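Local coordinates for protein exosome complex component Rrp42 (Pyrococcus abyssi, PDB 2PO1) that probably serves as a non-catalytic component of the RNA-degrading exosome, helping to shape the active site of its partner Rrp41, at residues P196-F201 with T225-E230. Sequence-based numbering, arbitrary orientation.
Sequences PVPVTF and TITTDE
Val199 and Ile226 are an antiparallel hydrogen-bonded pair between strands 197-204 and 222-228, bound twice: the Val199 N-H points almost straight at Ile226 O (2.8 Å, 176°), and Ile226 N donates to Val199 O in return. Val197 and Thr228 repeat the pattern with a longer return bond, 3.3 Å from Thr228 N to Val197 O. A water bridges the two pairs, donating to both Val197 O and Ile226 O and accepting from Thr228 OG1, on the face where Thr228 and Ile226 turn toward helix 247-275.

The other face carries Pro198, Thr200, Thr225 and Thr227; the first three touch helix 152-166. Here Thr227 lies alongside Pro198, both pointing the same way. Thr227 CB lies 4.0 Å from Val197 O. From there the side chain forks: OG1, on the backbone-N side (chi1 -57°), rests 3.4 Å from Pro198 CB, while CG2, anti to that N, reaches the ring of Pro196 at its CB, 3.7 Å away. With alanine in place of Thr227, both OG1 and CG2 are gone, which would probably open a gap beside the CB atoms of Pro196 and Pro198. Thr225 CG2 meets Pro198 CB at 3.6 Å, so that carbon is met by a methyl as well as by the hydroxyl of Thr227. Farther along, Thr225 OG1 and Thr200 OG1 stand only 2.4 Å apart, too short to interpret with confidence; Thr200 OG1 also hydrogen-bonds to Asp154.

These strands are the central pair of the four-stranded antiparallel sheet in the second RNase PH-family domain. Pro198, which has no backbone N-H, falls at a non-hydrogen-bonded position, where the pairing with Thr227 demands none. The chemistry thus implies a divided task: backbone bonds at alternate pairs set the register, and the prolines and threonines of the buried face meet through ring carbons, methyls and hydroxyls.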
loop_
_atom_site.group_PDB
_atom_site.type_symbol
_atom_site.label_atom_id
_atom_site.label_comp_id
_atom_site.label_asym_id
_atom_site.label_seq_id
_atom_site.Cartn_x
_atom_site.Cartn_y
_atom_site.Cartn_z
ATOM N N PRO C 196 -32.253 7.980 10.583
ATOM C CA PRO C 196 -32.333 7.149 9.402
ATOM C C PRO C 196 -31.979 5.714 9.754
ATOM O O PRO C 196 -31.060 5.473 10.554
ATOM C CB PRO C 196 -31.254 7.751 8.488
ATOM C CG PRO C 196 -30.267 8.333 9.425
ATOM C CD PRO C 196 -31.114 8.917 10.493
ATOM N N VAL C 197 -32.731 4.781 9.172
ATOM C CA VAL C 197 -32.624 3.358 9.460
ATOM C C VAL C 197 -32.632 2.707 8.096
ATOM O O VAL C 197 -33.543 2.966 7.314
ATOM C CB VAL C 197 -33.846 2.892 10.313
ATOM C CG1 VAL C 197 -33.936 1.389 10.355
ATOM C CG2 VAL C 197 -33.730 3.423 11.726
ATOM N N PRO C 198 -31.580 1.923 7.757
ATOM C CA PRO C 198 -31.731 1.258 6.456
ATOM C C PRO C 198 -32.601 0.054 6.653
ATOM O O PRO C 198 -32.493 -0.647 7.688
ATOM C CB PRO C 198 -30.314 0.807 6.077
ATOM C CG PRO C 198 -29.421 1.235 7.179
ATOM C CD PRO C 198 -30.294 1.576 8.397
ATOM N N VAL C 199 -33.501 -0.162 5.701
ATOM C CA VAL C 199 -34.165 -1.434 5.680
ATOM C C VAL C 199 -33.814 -2.126 4.382
ATOM O O VAL C 199 -33.884 -1.512 3.343
ATOM C CB VAL C 199 -35.664 -1.223 5.852
ATOM C CG1 VAL C 199 -36.372 -2.497 5.616
ATOM C CG2 VAL C 199 -35.941 -0.650 7.288
ATOM N N THR C 200 -33.450 -3.399 4.437
ATOM C CA THR C 200 -32.869 -4.075 3.293
ATOM C C THR C 200 -33.663 -5.308 2.951
ATOM O O THR C 200 -34.088 -6.016 3.820
ATOM C CB THR C 200 -31.409 -4.425 3.584
ATOM O OG1 THR C 200 -30.639 -3.220 3.552
ATOM C CG2 THR C 200 -30.901 -5.365 2.596
ATOM N N PHE C 201 -33.942 -5.491 1.666
ATOM C CA PHE C 201 -34.700 -6.646 1.164
ATOM C C PHE C 201 -33.816 -7.472 0.255
ATOM O O PHE C 201 -33.036 -6.910 -0.517
ATOM C CB PHE C 201 -35.937 -6.185 0.354
ATOM C CG PHE C 201 -36.839 -5.259 1.124
ATOM C CD1 PHE C 201 -36.470 -3.923 1.348
ATOM C CD2 PHE C 201 -38.031 -5.727 1.655
ATOM C CE1 PHE C 201 -37.287 -3.078 2.109
ATOM C CE2 PHE C 201 -38.853 -4.874 2.410
ATOM C CZ PHE C 201 -38.471 -3.562 2.642
ATOM N N THR C 225 -31.649 -1.677 -0.569
ATOM C CA THR C 225 -31.696 -1.062 0.743
ATOM C C THR C 225 -32.332 0.283 0.564
ATOM O O THR C 225 -31.973 1.011 -0.364
ATOM C CB THR C 225 -30.291 -0.861 1.306
ATOM O OG1 THR C 225 -29.729 -2.131 1.662
ATOM C CG2 THR C 225 -30.348 0.039 2.510
ATOM N N ILE C 226 -33.354 0.540 1.386
ATOM C CA ILE C 226 -34.028 1.831 1.494
ATOM C C ILE C 226 -33.803 2.386 2.887
ATOM O O ILE C 226 -34.205 1.770 3.869
ATOM C CB ILE C 226 -35.603 1.690 1.362
ATOM C CG1 ILE C 226 -35.996 0.718 0.232
ATOM C CG2 ILE C 226 -36.230 3.037 1.216
ATOM C CD1 ILE C 226 -35.495 1.189 -1.153
ATOM N N THR C 227 -33.210 3.564 2.976
ATOM C CA THR C 227 -32.974 4.199 4.235
ATOM C C THR C 227 -33.864 5.406 4.392
ATOM O O THR C 227 -33.879 6.286 3.532
ATOM C CB THR C 227 -31.505 4.684 4.301
ATOM O OG1 THR C 227 -30.663 3.571 4.090
ATOM C CG2 THR C 227 -31.207 5.340 5.647
ATOM N N THR C 228 -34.623 5.445 5.479
ATOM C CA THR C 228 -35.627 6.450 5.653
ATOM C C THR C 228 -35.529 6.996 7.065
ATOM O O THR C 228 -35.077 6.283 7.964
ATOM C CB THR C 228 -37.044 5.892 5.412
ATOM O OG1 THR C 228 -37.302 4.871 6.366
ATOM C CG2 THR C 228 -37.137 5.303 4.029
ATOM N N ASP C 229 -35.976 8.242 7.258
ATOM C CA ASP C 229 -36.039 8.825 8.615
ATOM C C ASP C 229 -37.468 9.000 9.107
ATOM O O ASP C 229 -38.408 8.671 8.372
ATOM C CB ASP C 229 -35.263 10.152 8.718
ATOM C CG ASP C 229 -35.800 11.220 7.810
ATOM O OD1 ASP C 229 -34.971 12.061 7.400
ATOM O OD2 ASP C 229 -37.028 11.269 7.499
ATOM N N GLU C 230 -37.609 9.545 10.322
ATOM C CA GLU C 230 -38.902 9.763 11.008
ATOM C C GLU C 230 -39.796 10.674 10.212
ATOM O O GLU C 230 -40.955 10.835 10.555
ATOM C CB GLU C 230 -38.729 10.620 12.270
ATOM C CG GLU C 230 -37.751 10.221 13.280
ATOM C CD GLU C 230 -36.362 10.739 12.957
ATOM O OE1 GLU C 230 -35.751 10.178 12.064
ATOM O OE2 GLU C 230 -35.887 11.672 13.606
HETATM O O HOH W 1 -35.836 2.547 5.912
#